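Lovastatin nonaketide synthase mokA (Monascus pilosus, PDB 6AD3) catalyses, as a type I polyketide synthase, the iterative nine-step assembly of the polyketide of monacolin K (lovastatin), and is represented here by its condensation domain. Local coordinates at residues Thr107-Asp111 / Ile449-Lys453; Asn100-Met106 / His200-Tyr206. The protein carries 1 engineered substitution. All blocks are in the same frame, centred on the assembly; numbering follows the deposited sequence.

Contact 1 of 2, residues Thr107-Asp111 / Ile449-Lys453; sequences TGSID and IGSAK
T107 and K453 form an antiparallel hydrogen-bonded pair at the end of a beta sheet, where the last residue of strand 100-107 meets the first of strand 453-460. Beyond this pair a type II' beta turn, I449 to A452, lies against the loop that leads to helix 112-125. The sheet is the five-stranded mixed sheet of the condensation domain, and strand 453-460 is one of its outermost strands. The pair is closed by two backbone bonds: T107 N gives to K453 O at 3.0 Å, and K453 N gives to T107 O at 2.9 Å. T107 O also receives a CA-H...O contact from A452. The T107 hydroxyl has its partner elsewhere, in E199.

After T107 the ladder breaks off. The CA atoms of G108 and A452 come within 3.7 Å. G108 has no side chain, and its CA gives a CA-H...O contact to S451 O at 3.5 Å. The beta turn is closed by its own bond from A452 N to I449 O. G450 sits in it with positive phi, as a II' turn favours. One bond ties the turn to the loop, from S451 N to S109 O at 3.1 Å, and it is fairly straight (161° at the hydrogen).

I110 carries the apolar part. Its CG1 lies beside the backbone N (chi1 -55°), and the extended chain runs on to CD1 along A452. CG2, on the other branch, faces CG2 of I449 at 4.2 Å. L115 of helix 112-125 touches both isoleucines. The A452 methyl touches both the loop's backbone and this side chain: CB is 3.6 Å from G108 O and 3.6 Å from I110 CD1.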
loop_
_atom_site.group_PDB
_atom_site.type_symbol
_atom_site.label_atom_id
_atom_site.label_comp_id
_atom_site.label_asym_id
_atom_site.label_seq_id
_atom_site.Cartn_x
_atom_site.Cartn_y
_atom_site.Cartn_z
ATOM N N THR A 107 4.969 -4.511 -24.407
ATOM C CA THR A 107 5.549 -4.744 -25.712
ATOM C C THR A 107 4.438 -4.743 -26.752
ATOM O O THR A 107 3.502 -5.503 -26.637
ATOM C CB THR A 107 6.301 -6.087 -25.798
ATOM O OG1 THR A 107 7.360 -6.125 -24.834
ATOM C CG2 THR A 107 6.903 -6.264 -27.194
ATOM N N GLY A 108 4.521 -3.853 -27.729
ATOM C CA GLY A 108 3.490 -3.766 -28.723
ATOM C C GLY A 108 3.136 -2.349 -29.062
ATOM O O GLY A 108 3.490 -1.416 -28.332
ATOM N N SER A 109 2.403 -2.173 -30.169
ATOM C CA SER A 109 2.155 -0.849 -30.695
ATOM C C SER A 109 1.244 0.029 -29.802
ATOM O O SER A 109 0.105 -0.331 -29.501
ATOM C CB SER A 109 1.587 -0.939 -32.108
ATOM O OG SER A 109 1.473 0.361 -32.647
ATOM N N ILE A 110 1.747 1.208 -29.447
ATOM C CA ILE A 110 0.939 2.252 -28.845
ATOM C C ILE A 110 1.209 3.556 -29.544
ATOM O O ILE A 110 2.330 4.053 -29.548
ATOM C CB ILE A 110 1.280 2.457 -27.375
ATOM C CG1 ILE A 110 1.168 1.130 -26.617
ATOM C CG2 ILE A 110 0.378 3.517 -26.761
ATOM C CD1 ILE A 110 1.558 1.242 -25.161
ATOM N N ASP A 111 0.161 4.135 -30.091
ATOM C CA ASP A 111 0.263 5.415 -30.768
ATOM C C ASP A 111 0.401 6.534 -29.739
ATOM O O ASP A 111 -0.491 6.717 -28.911
ATOM C CB ASP A 111 -1.006 5.625 -31.604
ATOM C CG ASP A 111 -0.960 6.891 -32.403
ATOM O OD1 ASP A 111 -0.120 6.965 -33.288
ATOM O OD2 ASP A 111 -1.536 7.884 -31.985
ATOM N N ILE A 449 -3.041 -1.772 -23.060
ATOM C CA ILE A 449 -3.281 -0.536 -23.819
ATOM C C ILE A 449 -2.901 -0.763 -25.256
ATOM O O ILE A 449 -1.765 -1.159 -25.547
ATOM C CB ILE A 449 -2.440 0.650 -23.303
ATOM C CG1 ILE A 449 -2.844 1.047 -21.900
ATOM C CG2 ILE A 449 -2.550 1.841 -24.240
ATOM C CD1 ILE A 449 -1.881 2.005 -21.236
ATOM N N GLY A 450 -3.856 -0.557 -26.153
ATOM C CA GLY A 450 -3.613 -0.712 -27.574
ATOM C C GLY A 450 -3.242 -2.140 -27.902
ATOM O O GLY A 450 -3.899 -3.081 -27.447
ATOM N N SER A 451 -2.099 -2.319 -28.561
ATOM C CA SER A 451 -1.629 -3.655 -28.884
ATOM C C SER A 451 -0.461 -4.038 -28.012
ATOM O O SER A 451 0.267 -4.990 -28.312
ATOM C CB SER A 451 -1.224 -3.732 -30.361
ATOM O OG SER A 451 -2.316 -3.406 -31.180
ATOM N N ALA A 452 -0.206 -3.261 -26.974
ATOM C CA ALA A 452 0.897 -3.579 -26.111
ATOM C C ALA A 452 0.422 -4.555 -25.033
ATOM O O ALA A 452 -0.574 -4.312 -24.377
ATOM C CB ALA A 452 1.450 -2.323 -25.492
ATOM N N LYS A 453 1.240 -5.560 -24.762
ATOM C CA LYS A 453 0.975 -6.486 -23.684
ATOM C C LYS A 453 1.989 -6.275 -22.576
ATOM O O LYS A 453 3.188 -6.250 -22.817
ATOM C CB LYS A 453 1.064 -7.921 -24.195
ATOM C CG LYS A 453 -0.015 -8.278 -25.219
ATOM C CD LYS A 453 -0.438 -9.739 -25.099
ATOM C CE LYS A 453 -1.938 -9.879 -24.903
ATOM N NZ LYS A 453 -2.595 -10.410 -26.126
#

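Contact 2 of 2, residues Asn100-Met106 / His200-Tyr206; sequences NTIGMFM and HLFVVAY
N100 and Y206 form the first of seven antiparallel pairs that run on to M106 and H200. The N100 side chain starts over the Y206 ring. CB stands over the ring centre, 3.4 Å from the centroid and 14° off the normal, a CH-pi contact. CG lies beside the backbone N and near Y206 CE2 at 3.6 Å. The amide plane is only 14° from the ring plane. At the tip, ND2 gives a bond to Y206 O at 3.1 Å, while OD1 accepts from E462 N. Y206 O also takes N100 N, from the opposite face of its carbonyl plane, so two donors grip it. Held at ND2 by Y206 O and at OD1 by E462 N, the side-chain amide is probably fixed in its rotation.

At the other end, L201 CD1 sits over the centre of the F105 ring, 3.6 Å from the centroid. G103 lies beside this leucine, and L201 CD1 is 3.7 Å from G103 C. On the face with M106, H200 and F202, the methionine chain bends at chi3 and brings CE to the edge of the F202 ring, 3.9 Å from F202 CB. H200 ND1 is held by D192. F220 of helix 213-227 meets F202 edge-to-face and touches M104, M106 and V204.

Alternate pairs are joined by two backbone bonds; the straightest runs from M104 N to F202 O at 2.8 Å (175°). This regular ladder joins two inner strands of the N-terminal-half sheet in the chloramphenicol acetyltransferase-like fold of condensation domains.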
loop_
_atom_site.group_PDB
_atom_site.type_symbol
_atom_site.label_atom_id
_atom_site.label_comp_id
_atom_site.label_asym_id
_atom_site.label_seq_id
_atom_site.Cartn_x
_atom_site.Cartn_y
_atom_site.Cartn_z
ATOM N N ASN A 100 5.573 7.650 -4.839
ATOM C CA ASN A 100 5.153 6.323 -5.299
ATOM C C ASN A 100 5.302 6.243 -6.799
ATOM O O ASN A 100 4.897 7.173 -7.536
ATOM C CB ASN A 100 3.690 6.078 -4.939
ATOM C CG ASN A 100 3.401 6.279 -3.485
ATOM O OD1 ASN A 100 3.563 5.353 -2.683
ATOM N ND2 ASN A 100 3.046 7.505 -3.106
ATOM N N THR A 101 5.905 5.166 -7.283
ATOM C CA THR A 101 6.260 5.061 -8.686
ATOM C C THR A 101 6.090 3.633 -9.204
ATOM O O THR A 101 6.723 2.714 -8.703
ATOM C CB THR A 101 7.718 5.529 -8.921
ATOM O OG1 THR A 101 7.999 6.717 -8.169
ATOM C CG2 THR A 101 7.984 5.796 -10.407
ATOM N N ILE A 102 5.170 3.450 -10.151
ATOM C CA ILE A 102 4.798 2.120 -10.650
ATOM C C ILE A 102 5.077 2.084 -12.148
ATOM O O ILE A 102 4.500 2.885 -12.903
ATOM C CB ILE A 102 3.296 1.838 -10.446
ATOM C CG1 ILE A 102 2.902 2.082 -9.000
ATOM C CG2 ILE A 102 2.972 0.388 -10.840
ATOM C CD1 ILE A 102 3.673 1.241 -7.971
ATOM N N GLY A 103 6.007 1.200 -12.567
ATOM C CA GLY A 103 6.371 1.077 -13.986
ATOM C C GLY A 103 5.885 -0.248 -14.578
ATOM O O GLY A 103 6.025 -1.283 -13.961
ATOM N N MET A 104 5.194 -0.190 -15.695
ATOM C CA MET A 104 4.753 -1.370 -16.371
ATOM C C MET A 104 5.449 -1.489 -17.729
ATOM O O MET A 104 5.188 -0.701 -18.654
ATOM C CB MET A 104 3.250 -1.372 -16.547
ATOM C CG MET A 104 2.725 -2.732 -17.055
ATOM S SD MET A 104 3.075 -4.219 -16.021
ATOM C CE MET A 104 1.860 -4.036 -14.715
ATOM N N PHE A 105 6.288 -2.500 -17.838
ATOM C CA PHE A 105 6.920 -2.853 -19.125
ATOM C C PHE A 105 5.868 -3.474 -20.015
ATOM O O PHE A 105 5.122 -4.356 -19.578
ATOM C CB PHE A 105 8.060 -3.846 -18.905
ATOM C CG PHE A 105 9.262 -3.250 -18.292
ATOM C CD1 PHE A 105 10.100 -2.452 -19.031
ATOM C CD2 PHE A 105 9.554 -3.462 -16.949
ATOM C CE1 PHE A 105 11.258 -1.930 -18.472
ATOM C CE2 PHE A 105 10.637 -2.858 -16.361
ATOM C CZ PHE A 105 11.549 -2.175 -17.139
ATOM N N MET A 106 5.767 -2.989 -21.255
ATOM C CA MET A 106 4.845 -3.561 -22.216
ATOM C C MET A 106 5.422 -3.560 -23.603
ATOM O O MET A 106 6.230 -2.699 -23.946
ATOM C CB MET A 106 3.454 -2.875 -22.211
ATOM C CG MET A 106 3.416 -1.357 -22.206
ATOM S SD MET A 106 1.824 -0.701 -21.568
ATOM C CE MET A 106 1.999 -0.984 -19.849
ATOM N N HIS A 200 8.027 -0.487 -24.479
ATOM C CA HIS A 200 7.587 0.577 -23.587
ATOM C C HIS A 200 7.902 0.273 -22.152
ATOM O O HIS A 200 7.828 -0.878 -21.736
ATOM C CB HIS A 200 6.070 0.726 -23.679
ATOM C CG HIS A 200 5.603 1.110 -25.033
ATOM N ND1 HIS A 200 5.512 2.417 -25.440
ATOM C CD2 HIS A 200 5.259 0.354 -26.100
ATOM C CE1 HIS A 200 5.150 2.456 -26.709
ATOM N NE2 HIS A 200 5.022 1.213 -27.142
ATOM N N LEU A 201 8.041 1.348 -21.376
ATOM C CA LEU A 201 7.855 1.336 -19.920
ATOM C C LEU A 201 6.920 2.491 -19.536
ATOM O O LEU A 201 7.259 3.657 -19.693
ATOM C CB LEU A 201 9.207 1.447 -19.206
ATOM C CG LEU A 201 9.154 1.570 -17.683
ATOM C CD1 LEU A 201 8.540 0.323 -17.097
ATOM C CD2 LEU A 201 10.543 1.829 -17.131
ATOM N N PHE A 202 5.686 2.144 -19.227
ATOM C CA PHE A 202 4.663 3.128 -18.918
ATOM C C PHE A 202 4.613 3.302 -17.417
ATOM O O PHE A 202 4.459 2.326 -16.688
ATOM C CB PHE A 202 3.310 2.641 -19.412
ATOM C CG PHE A 202 2.170 3.525 -19.015
ATOM C CD1 PHE A 202 2.247 4.877 -19.223
ATOM C CD2 PHE A 202 1.060 3.008 -18.400
ATOM C CE1 PHE A 202 1.228 5.718 -18.816
ATOM C CE2 PHE A 202 0.012 3.835 -18.019
ATOM C CZ PHE A 202 0.155 5.203 -18.129
ATOM N N VAL A 203 4.878 4.518 -16.956
ATOM C CA VAL A 203 5.042 4.792 -15.555
ATOM C C VAL A 203 3.914 5.713 -15.085
ATOM O O VAL A 203 3.693 6.803 -15.648
ATOM C CB VAL A 203 6.420 5.460 -15.257
ATOM C CG1 VAL A 203 6.618 5.697 -13.740
ATOM C CG2 VAL A 203 7.566 4.622 -15.811
ATOM N N VAL A 204 3.284 5.303 -13.985
ATOM C CA VAL A 204 2.415 6.107 -13.203
ATOM C C VAL A 204 3.080 6.404 -11.856
ATOM O O VAL A 204 3.374 5.502 -11.070
ATOM C CB VAL A 204 1.054 5.401 -12.960
ATOM C CG1 VAL A 204 0.209 6.225 -12.006
ATOM C CG2 VAL A 204 0.328 5.143 -14.261
ATOM N N ALA A 205 3.379 7.679 -11.627
ATOM C CA ALA A 205 3.976 8.098 -10.413
ATOM C C ALA A 205 3.065 9.115 -9.740
ATOM O O ALA A 205 2.451 9.938 -10.396
ATOM C CB ALA A 205 5.327 8.685 -10.657
ATOM N N TYR A 206 2.974 9.027 -8.434
ATOM C CA TYR A 206 2.028 9.830 -7.675
ATOM C C TYR A 206 2.535 10.212 -6.314
ATOM O O TYR A 206 3.147 9.413 -5.583
ATOM C CB TYR A 206 0.660 9.152 -7.551
ATOM C CG TYR A 206 0.682 7.767 -6.940
ATOM C CD1 TYR A 206 0.948 6.655 -7.716
ATOM C CD2 TYR A 206 0.286 7.564 -5.604
ATOM C CE1 TYR A 206 0.893 5.375 -7.167
ATOM C CE2 TYR A 206 0.210 6.305 -5.065
ATOM C CZ TYR A 206 0.537 5.222 -5.828
ATOM O OH TYR A 206 0.469 3.973 -5.285
#

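Overall arrangement
Of the segments in contact, 100-106 comes first; it lies on strand 100-107, and the end of that strand and the loop after it supply one side of contact 1. Residues 100-106 pair with 200-206, so contact 2 closes a loop of 93 residues. The chain runs straight on into 107-111, which pairs with 449-453 only after 337 more residues. Contact 1 therefore closes a much longer loop, and the two loops cross rather than nest. Strand 100-107 sits between strands 199-206 and 453-460, the latter an edge strand from late in the chain. The centres of the contacts lie about 14 Å apart, but the contacts touch at the strand end, where A452 and I110 meet M106 and H200.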